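PDB 6T1B: YlmD from Geobacillus stearothermophilus, which catalyses the phosphorolysis of adenosine, inosine and S-methyl-5'-thioadenosine to the free base and a ribose 1-phosphate, and also deaminates adenosine. Local coordinates for residues D4-A18 with Y238-F251. Sequence-based numbering, arbitrary orientation.
Sequences DIFQQEARGWLRCGA and YVSERCTSCEEALF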
ATOM      1  N   ASP A   4       0.358   6.808  16.365  1.00 41.13           N
ATOM      2  CA  ASP A   4       0.603   6.132  15.100  1.00 40.20           C
ATOM      3  C   ASP A   4       0.829   7.152  13.992  1.00 25.83           C
ATOM      4  O   ASP A   4       0.284   8.259  14.018  1.00 30.33           O
ATOM      5  CB  ASP A   4      -0.557   5.210  14.735  1.00 42.99           C
ATOM      6  CG  ASP A   4      -0.137   4.108  13.776  1.00 30.31           C
ATOM      7  OD1 ASP A   4      -0.364   4.262  12.561  1.00 19.64           O
ATOM      8  OD2 ASP A   4       0.446   3.107  14.257  1.00 29.30           O
ATOM      9  N   ILE A   5       1.658   6.775  13.017  1.00 24.55           N
ATOM     10  CA  ILE A   5       1.909   7.672  11.904  1.00 22.67           C
ATOM     11  C   ILE A   5       0.676   7.861  11.028  1.00 22.86           C
ATOM     12  O   ILE A   5       0.614   8.837  10.269  1.00 25.77           O
ATOM     13  CB  ILE A   5       3.121   7.239  11.070  1.00 34.22           C
ATOM     14  CG1 ILE A   5       2.980   5.795  10.631  1.00 26.39           C
ATOM     15  CG2 ILE A   5       4.397   7.374  11.865  1.00 36.29           C
ATOM     16  CD1 ILE A   5       3.608   5.534   9.295  1.00 41.68           C
ATOM     17  N   PHE A   6      -0.304   6.940  11.084  1.00 20.32           N
ATOM     18  CA  PHE A   6      -1.562   7.077  10.360  1.00 17.56           C
ATOM     19  C   PHE A   6      -2.649   7.478  11.344  1.00 21.68           C
ATOM     20  O   PHE A   6      -2.990   6.714  12.258  1.00 24.88           O
ATOM     21  CB  PHE A   6      -1.913   5.786   9.628  1.00 16.82           C
ATOM     22  CG  PHE A   6      -1.127   5.599   8.381  1.00 16.40           C
ATOM     23  CD1 PHE A   6       0.160   5.097   8.428  1.00 17.08           C
ATOM     24  CD2 PHE A   6      -1.659   5.973   7.153  1.00 21.27           C
ATOM     25  CE1 PHE A   6       0.909   4.971   7.275  1.00 17.41           C
ATOM     26  CE2 PHE A   6      -0.924   5.833   6.003  1.00 18.97           C
ATOM     27  CZ  PHE A   6       0.353   5.325   6.061  1.00 17.23           C
ATOM     28  N   GLN A   7      -3.159   8.697  11.181  1.00 21.05           N
ATOM     29  CA  GLN A   7      -4.027   9.333  12.160  1.00 25.86           C
ATOM     30  C   GLN A   7      -5.412   9.570  11.575  1.00 19.36           C
ATOM     31  O   GLN A   7      -5.551   9.984  10.414  1.00 19.49           O
ATOM     32  CB  GLN A   7      -3.447  10.674  12.594  1.00 29.91           C
ATOM     33  CG  GLN A   7      -2.014  10.608  13.062  1.00 52.08           C
ATOM     34  CD  GLN A   7      -1.434  11.983  13.343  1.00 85.04           C
ATOM     35  OE1 GLN A   7      -0.331  12.305  12.899  1.00 60.95           O
ATOM     36  NE2 GLN A   7      -2.175  12.799  14.086  1.00 81.33           N
ATOM     37  N   GLN A   8      -6.433   9.296  12.377  1.00 22.45           N
ATOM     38  CA  GLN A   8      -7.809   9.344  11.910  1.00 22.64           C
ATOM     39  C   GLN A   8      -8.199  10.766  11.536  1.00 22.24           C
ATOM     40  O   GLN A   8      -7.985  11.710  12.301  1.00 23.18           O
ATOM     41  CB  GLN A   8      -8.725   8.846  13.031  1.00 30.31           C
ATOM     42  CG  GLN A   8     -10.212   8.918  12.727  1.00 36.65           C
ATOM     43  CD  GLN A   8     -10.673   7.780  11.853  1.00 30.50           C
ATOM     44  OE1 GLN A   8     -10.522   6.611  12.210  1.00 32.38           O
ATOM     45  NE2 GLN A   8     -11.220   8.112  10.693  1.00 32.81           N
ATOM     46  N   GLU A   9      -8.811  10.904  10.361  1.00 25.37           N
ATOM     47  CA  GLU A   9      -9.368  12.170   9.916  1.00 27.83           C
ATOM     48  C   GLU A   9     -10.855  12.237  10.265  1.00 21.88           C
ATOM     49  O   GLU A   9     -11.429  11.322  10.869  1.00 23.90           O
ATOM     50  CB  GLU A   9      -9.118  12.329   8.418  1.00 26.73           C
ATOM     51  CG  GLU A   9      -7.669  12.603   8.092  1.00 23.66           C
ATOM     52  CD  GLU A   9      -7.260  14.028   8.374  1.00 56.00           C
ATOM     53  OE1 GLU A   9      -8.113  14.928   8.242  1.00 39.20           O
ATOM     54  OE2 GLU A   9      -6.083  14.248   8.733  1.00 32.62           O
ATOM     55  N   ALA A  10     -11.497  13.338   9.871  1.00 28.83           N
ATOM     56  CA  ALA A  10     -12.891  13.548  10.251  1.00 28.81           C
ATOM     57  C   ALA A  10     -13.843  12.594   9.538  1.00 30.56           C
ATOM     58  O   ALA A  10     -14.976  12.416  10.000  1.00 28.66           O
ATOM     59  CB  ALA A  10     -13.299  15.007  10.010  1.00 33.32           C
ATOM     60  N   ARG A  11     -13.423  11.966   8.439  1.00 21.41           N
ATOM     61  CA  ARG A  11     -14.245  10.978   7.755  1.00 24.45           C
ATOM     62  C   ARG A  11     -13.490   9.655   7.703  1.00 18.79           C
ATOM     63  O   ARG A  11     -12.566   9.435   8.504  1.00 21.95           O
ATOM     64  CB  ARG A  11     -14.663  11.498   6.380  1.00 27.79           C
ATOM     65  CG  ARG A  11     -15.683  12.673   6.450  1.00 26.25           C
ATOM     66  CD  ARG A  11     -16.988  12.253   7.121  1.00 24.65           C
ATOM     67  NE  ARG A  11     -17.985  13.329   7.238  1.00 34.65           N
ATOM     68  CZ  ARG A  11     -18.140  14.118   8.298  1.00 47.53           C
ATOM     69  NH1 ARG A  11     -17.356  13.997   9.368  1.00 29.75           N
ATOM     70  NH2 ARG A  11     -19.088  15.047   8.287  1.00 51.80           N
ATOM     71  N   GLY A  12     -13.871   8.771   6.776  1.00 21.76           N
ATOM     72  CA  GLY A  12     -13.387   7.406   6.763  1.00 18.46           C
ATOM     73  C   GLY A  12     -12.010   7.241   6.140  1.00 14.94           C
ATOM     74  O   GLY A  12     -11.844   6.462   5.191  1.00 14.84           O
ATOM     75  N   TRP A  13     -11.013   7.966   6.678  1.00 19.63           N
ATOM     76  CA  TRP A  13      -9.633   7.781   6.244  1.00 16.48           C
ATOM     77  C   TRP A  13      -8.640   8.208   7.313  1.00 16.23           C
ATOM     78  O   TRP A  13      -8.941   8.986   8.233  1.00 18.35           O
ATOM     79  CB  TRP A  13      -9.316   8.471   4.911  1.00 16.86           C
ATOM     80  CG  TRP A  13      -9.393   9.955   4.881  1.00 17.88           C
ATOM     81  CD1 TRP A  13     -10.519  10.723   4.954  1.00 18.90           C
ATOM     82  CD2 TRP A  13      -8.299  10.861   4.701  1.00 17.58           C
ATOM     83  NE1 TRP A  13     -10.199  12.046   4.840  1.00 24.31           N
ATOM     84  CE2 TRP A  13      -8.840  12.165   4.690  1.00 20.57           C
ATOM     85  CE3 TRP A  13      -6.917  10.700   4.562  1.00 19.48           C
ATOM     86  CZ2 TRP A  13      -8.051  13.294   4.543  1.00 24.31           C
ATOM     87  CZ3 TRP A  13      -6.140  11.832   4.415  1.00 21.62           C
ATOM     88  CH2 TRP A  13      -6.706  13.104   4.406  1.00 22.88           C
ATOM     89  N   LEU A  14      -7.440   7.644   7.172  1.00 14.05           N
ATOM     90  CA  LEU A  14      -6.307   7.918   8.040  1.00 14.69           C
ATOM     91  C   LEU A  14      -5.233   8.626   7.223  1.00 14.66           C
ATOM     92  O   LEU A  14      -4.858   8.154   6.148  1.00 14.94           O
ATOM     93  CB  LEU A  14      -5.707   6.620   8.592  1.00 15.01           C
ATOM     94  CG  LEU A  14      -6.660   5.609   9.235  1.00 18.02           C
ATOM     95  CD1 LEU A  14      -5.887   4.377   9.714  1.00 24.99           C
ATOM     96  CD2 LEU A  14      -7.459   6.213  10.352  1.00 21.05           C
ATOM     97  N   ARG A  15      -4.772   9.763   7.711  1.00 15.53           N
ATOM     98  CA  ARG A  15      -3.748  10.517   7.013  1.00 16.47           C
ATOM     99  C   ARG A  15      -2.375  10.015   7.429  1.00 18.54           C
ATOM    100  O   ARG A  15      -2.142   9.692   8.599  1.00 18.54           O
ATOM    101  CB  ARG A  15      -3.894  11.996   7.367  1.00 18.34           C
ATOM    102  CG  ARG A  15      -2.874  12.937   6.743  1.00 25.39           C
ATOM    103  CD  ARG A  15      -3.176  14.392   7.179  1.00 31.50           C
ATOM    104  NE  ARG A  15      -4.073  15.100   6.260  1.00 89.27           N
ATOM    105  CZ  ARG A  15      -4.948  16.047   6.614  1.00 85.93           C
ATOM    106  NH1 ARG A  15      -5.088  16.410   7.884  1.00 89.97           N
ATOM    107  NH2 ARG A  15      -5.703  16.623   5.688  1.00 59.49           N
ATOM    108  N   CYS A  16      -1.449   9.975   6.479  1.00 17.33           N
ATOM    109  CA  CYS A  16      -0.072   9.624   6.814  1.00 18.67           C
ATOM    110  C   CYS A  16       0.588  10.867   7.393  1.00 20.57           C
ATOM    111  O   CYS A  16       0.816  11.844   6.669  1.00 22.98           O
ATOM    112  CB  CYS A  16       0.689   9.137   5.590  1.00 19.63           C
ATOM    113  SG  CYS A  16       2.431   8.812   5.996  1.00 22.99           S
ATOM    114  N   GLY A  17       0.874  10.847   8.692  1.00 19.74           N
ATOM    115  CA  GLY A  17       1.379  12.003   9.402  1.00 24.14           C
ATOM    116  C   GLY A  17       2.883  12.068   9.547  1.00 22.58           C
ATOM    117  O   GLY A  17       3.376  12.969  10.249  1.00 27.46           O
ATOM    118  N   ALA A  18       3.626  11.164   8.935  1.00 22.07           N
ATOM    119  CA  ALA A  18       5.076  11.253   8.981  1.00 21.38           C
ATOM    120  C   ALA A  18       5.518  12.569   8.339  1.00 24.30           C
ATOM    121  O   ALA A  18       5.042  12.907   7.245  1.00 23.67           O
ATOM    122  CB  ALA A  18       5.679  10.057   8.250  1.00 24.06           C
ATOM    123  N   TYR A 238       9.157   4.955   8.421  1.00 14.93           N
ATOM    124  CA  TYR A 238       8.141   5.050   9.456  1.00 15.64           C
ATOM    125  C   TYR A 238       7.213   3.862   9.302  1.00 15.53           C
ATOM    126  O   TYR A 238       6.803   3.552   8.184  1.00 16.43           O
ATOM    127  CB  TYR A 238       7.329   6.328   9.246  1.00 16.50           C
ATOM    128  CG  TYR A 238       8.138   7.607   9.358  1.00 18.04           C
ATOM    129  CD1 TYR A 238       8.958   8.022   8.321  1.00 19.52           C
ATOM    130  CD2 TYR A 238       8.075   8.397  10.500  1.00 21.75           C
ATOM    131  CE1 TYR A 238       9.711   9.198   8.417  1.00 22.76           C
ATOM    132  CE2 TYR A 238       8.810   9.575  10.599  1.00 23.64           C
ATOM    133  CZ  TYR A 238       9.621   9.961   9.551  1.00 20.76           C
ATOM    134  OH  TYR A 238      10.352  11.134   9.655  1.00 31.65           O
ATOM    135  N   VAL A 239       6.890   3.191  10.402  1.00 15.97           N
ATOM    136  CA  VAL A 239       6.107   1.954  10.336  1.00 14.80           C
ATOM    137  C   VAL A 239       4.869   2.110  11.211  1.00 16.20           C
ATOM    138  O   VAL A 239       4.979   2.337  12.419  1.00 19.39           O
ATOM    139  CB  VAL A 239       6.934   0.741  10.792  1.00 18.81           C
ATOM    140  CG1 VAL A 239       6.142  -0.535  10.665  1.00 19.00           C
ATOM    141  CG2 VAL A 239       8.223   0.636   9.993  1.00 18.27           C
ATOM    142  N   SER A 240       3.691   1.967  10.612  1.00 14.81           N
ATOM    143  CA  SER A 240       2.459   1.917  11.387  1.00 14.51           C
ATOM    144  C   SER A 240       2.403   0.641  12.220  1.00 14.89           C
ATOM    145  O   SER A 240       2.761  -0.439  11.741  1.00 17.68           O
ATOM    146  CB  SER A 240       1.259   1.918  10.438  1.00 16.39           C
ATOM    147  OG  SER A 240       0.030   1.865  11.140  1.00 16.60           O
ATOM    148  N   GLU A 241       1.901   0.755  13.447  1.00 17.17           N
ATOM    149  CA  GLU A 241       1.679  -0.405  14.297  1.00 20.48           C
ATOM    150  C   GLU A 241       0.278  -0.999  14.120  1.00 19.17           C
ATOM    151  O   GLU A 241      -0.048  -1.994  14.781  1.00 22.06           O
ATOM    152  CB  GLU A 241       1.876  -0.051  15.776  1.00 23.24           C
ATOM    153  CG  GLU A 241       3.120   0.760  16.110  1.00 29.43           C
ATOM    154  CD  GLU A 241       4.364  -0.080  16.261  1.00 68.14           C
ATOM    155  OE1 GLU A 241       5.345   0.417  16.856  1.00 89.36           O
ATOM    156  OE2 GLU A 241       4.364  -1.234  15.784  1.00 84.69           O
ATOM    157  N   ARG A 242      -0.557  -0.409  13.274  1.00 16.73           N
ATOM    158  CA  ARG A 242      -1.935  -0.862  13.156  1.00 16.38           C
ATOM    159  C   ARG A 242      -1.996  -2.178  12.395  1.00 17.83           C
ATOM    160  O   ARG A 242      -1.408  -2.318  11.309  1.00 16.02           O
ATOM    161  CB  ARG A 242      -2.765   0.188  12.424  1.00 18.70           C
ATOM    162  CG  ARG A 242      -2.882   1.504  13.144  1.00 20.24           C
ATOM    163  CD  ARG A 242      -3.646   2.471  12.276  1.00 20.07           C
ATOM    164  NE  ARG A 242      -3.815   3.788  12.874  1.00 21.49           N
ATOM    165  CZ  ARG A 242      -4.821   4.137  13.668  1.00 23.54           C
ATOM    166  NH1 ARG A 242      -5.749   3.258  14.001  1.00 25.35           N
ATOM    167  NH2 ARG A 242      -4.877   5.374  14.143  1.00 29.06           N
ATOM    168  N   CYS A 243      -2.761  -3.131  12.946  1.00 17.86           N
ATOM    169  CA  CYS A 243      -3.019  -4.422  12.314  1.00 16.08           C
ATOM    170  C   CYS A 243      -4.430  -4.410  11.735  1.00 17.87           C
ATOM    171  O   CYS A 243      -5.395  -4.153  12.465  1.00 17.48           O
ATOM    172  CB  CYS A 243      -2.932  -5.561  13.344  1.00 18.28           C
ATOM    173  SG  CYS A 243      -3.363  -7.188  12.680  1.00 20.08           S
ATOM    174  N   THR A 244      -4.542  -4.732  10.437  1.00 15.17           N
ATOM    175  CA  THR A 244      -5.834  -4.764   9.756  1.00 15.48           C
ATOM    176  C   THR A 244      -6.740  -5.854  10.310  1.00 16.14           C
ATOM    177  O   THR A 244      -7.957  -5.668  10.372  1.00 16.03           O
ATOM    178  CB  THR A 244      -5.639  -4.971   8.250  1.00 14.62           C
ATOM    179  OG1 THR A 244      -4.723  -6.054   8.020  1.00 15.55           O
ATOM    180  CG2 THR A 244      -5.067  -3.760   7.629  1.00 14.98           C
ATOM    181  N   SER A 245      -6.164  -7.011  10.663  1.00 14.67           N
ATOM    182  CA  SER A 245      -6.986  -8.059  11.239  0.72 15.71           C
ATOM    183  C   SER A 245      -7.472  -7.672  12.631  1.00 17.79           C
ATOM    184  O   SER A 245      -8.640  -7.906  12.942  1.00 18.88           O
ATOM    185  CB  SER A 245      -6.257  -9.409  11.254  0.72 15.30           C
ATOM    186  OG  SER A 245      -6.943 -10.355  12.068  0.72 18.48           O
ATOM    187  N   CYS A 246      -6.617  -7.079  13.458  1.00 16.64           N
ATOM    188  CA  CYS A 246      -6.974  -6.781  14.833  1.00 18.15           C
ATOM    189  C   CYS A 246      -7.995  -5.662  14.941  1.00 19.13           C
ATOM    190  O   CYS A 246      -8.891  -5.714  15.778  1.00 20.58           O
ATOM    191  CB  CYS A 246      -5.722  -6.355  15.599  1.00 17.21           C
ATOM    192  SG  CYS A 246      -4.651  -7.739  16.127  1.00 28.65           S
ATOM    193  N   GLU A 247      -7.821  -4.611  14.136  1.00 19.48           N
ATOM    194  CA  GLU A 247      -8.639  -3.399  14.236  1.00 21.80           C
ATOM    195  C   GLU A 247      -9.862  -3.557  13.340  1.00 25.25           C
ATOM    196  O   GLU A 247     -10.027  -2.882  12.325  1.00 21.31           O
ATOM    197  CB  GLU A 247      -7.781  -2.175  13.925  1.00 22.26           C
ATOM    198  CG  GLU A 247      -6.650  -2.024  14.954  1.00 28.62           C
ATOM    199  CD  GLU A 247      -5.684  -0.848  14.762  1.00 53.81           C
ATOM    200  OE1 GLU A 247      -6.048   0.213  14.199  1.00 26.80           O
ATOM    201  OE2 GLU A 247      -4.524  -0.983  15.223  1.00 34.67           O
ATOM    202  N   GLU A 248     -10.735  -4.484  13.767  1.00 21.75           N
ATOM    203  CA  GLU A 248     -11.903  -4.850  12.981  1.00 19.82           C
ATOM    204  C   GLU A 248     -12.889  -3.709  12.813  1.00 27.28           C
ATOM    205  O   GLU A 248     -13.708  -3.738  11.887  1.00 26.46           O
ATOM    206  CB  GLU A 248     -12.631  -6.052  13.563  1.00 25.93           C
ATOM    207  CG  GLU A 248     -13.912  -6.378  12.799  1.00 39.90           C
ATOM    208  CD  GLU A 248     -14.482  -7.743  13.131  1.00 96.84           C
ATOM    209  OE1 GLU A 248     -14.258  -8.213  14.267  1.00 71.23           O
ATOM    210  OE2 GLU A 248     -15.154  -8.344  12.252  1.00 51.60           O
ATOM    211  N   ALA A 249     -12.863  -2.720  13.707  1.00 23.81           N
ATOM    212  CA  ALA A 249     -13.790  -1.605  13.560  1.00 27.10           C
ATOM    213  C   ALA A 249     -13.291  -0.564  12.574  1.00 22.61           C
ATOM    214  O   ALA A 249     -14.042   0.371  12.253  1.00 23.38           O
ATOM    215  CB  ALA A 249     -14.016  -0.916  14.909  1.00 42.06           C
ATOM    216  N   LEU A 250     -12.061  -0.696  12.092  1.00 17.59           N
ATOM    217  CA  LEU A 250     -11.556   0.232  11.102  1.00 17.84           C
ATOM    218  C   LEU A 250     -11.373  -0.413   9.743  1.00 15.38           C
ATOM    219  O   LEU A 250     -11.511   0.276   8.736  1.00 13.91           O
ATOM    220  CB  LEU A 250     -10.193   0.807  11.504  1.00 22.60           C
ATOM    221  CG  LEU A 250     -10.150   1.920  12.540  1.00 25.35           C
ATOM    222  CD1 LEU A 250      -8.710   2.396  12.704  1.00 29.57           C
ATOM    223  CD2 LEU A 250     -11.067   3.051  12.140  1.00 27.66           C
ATOM    224  N   PHE A 251     -11.032  -1.714   9.679  1.00 12.86           N
ATOM    225  CA  PHE A 251     -10.483  -2.289   8.468  1.00 12.01           C
ATOM    226  C   PHE A 251     -11.141  -3.568   7.982  1.00 11.70           C
ATOM    227  O   PHE A 251     -11.554  -4.413   8.789  1.00 12.40           O
ATOM    228  CB  PHE A 251      -8.997  -2.605   8.629  1.00 11.92           C
ATOM    229  CG  PHE A 251      -8.157  -1.415   8.998  1.00 13.94           C
ATOM    230  CD1 PHE A 251      -7.422  -1.414  10.169  1.00 16.39           C
ATOM    231  CD2 PHE A 251      -8.066  -0.325   8.160  1.00 12.53           C
ATOM    232  CE1 PHE A 251      -6.608  -0.335  10.508  1.00 17.24           C
ATOM    233  CE2 PHE A 251      -7.265   0.753   8.481  1.00 14.85           C
ATOM    234  CZ  PHE A 251      -6.537   0.735   9.672  1.00 14.45           C
TER
HETATM  235  O   HOH W   1       3.255   4.255  14.065  1.00 35.58           O
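A chi1 of -157° swings the D4 carboxylate away from its own backbone N and onto S240 and E241, while R242, extended from CG to NE, runs past it to the carbonyl of F6. D4 OD1 takes the S240 hydroxyl on its syn lone pair (OG 2.8 Å away), and OD2 likewise takes E241 N at 2.9 Å. OD1 also accepts from F6 N, closing an Asx turn and making two hydrogen bonds to this oxygen, and S240 OG receives R242 N in an ST turn. R242 grips F6 O side-on, through NE at 3.1 Å and NH2 at 3.0 Å. L14 CD1 lies over one face of the guanidinium and meets the F251 ring at its edge, while NH1 forms a salt bridge with E247. D4 OD1 stands 3.5 Å from R242 NE, a longer salt bridge with the two planes 75° apart. Beyond the polar cluster, A18 CB sits over the Y238 ring, 3.6 Å from its centroid, a CH-pi contact, and I5 CD1 packs on Y238 CB. Shortening R242 to an alanine is likely to leave F6 O without these two donors and E247 OE1 without this salt bridge. The contact joins strands 6-8 and 13-16 and their flanking residues to strand 237-239 and the loop after it, which carries zinc ligands C243 and C246; R242's charge probably offsets those of D4 and E247.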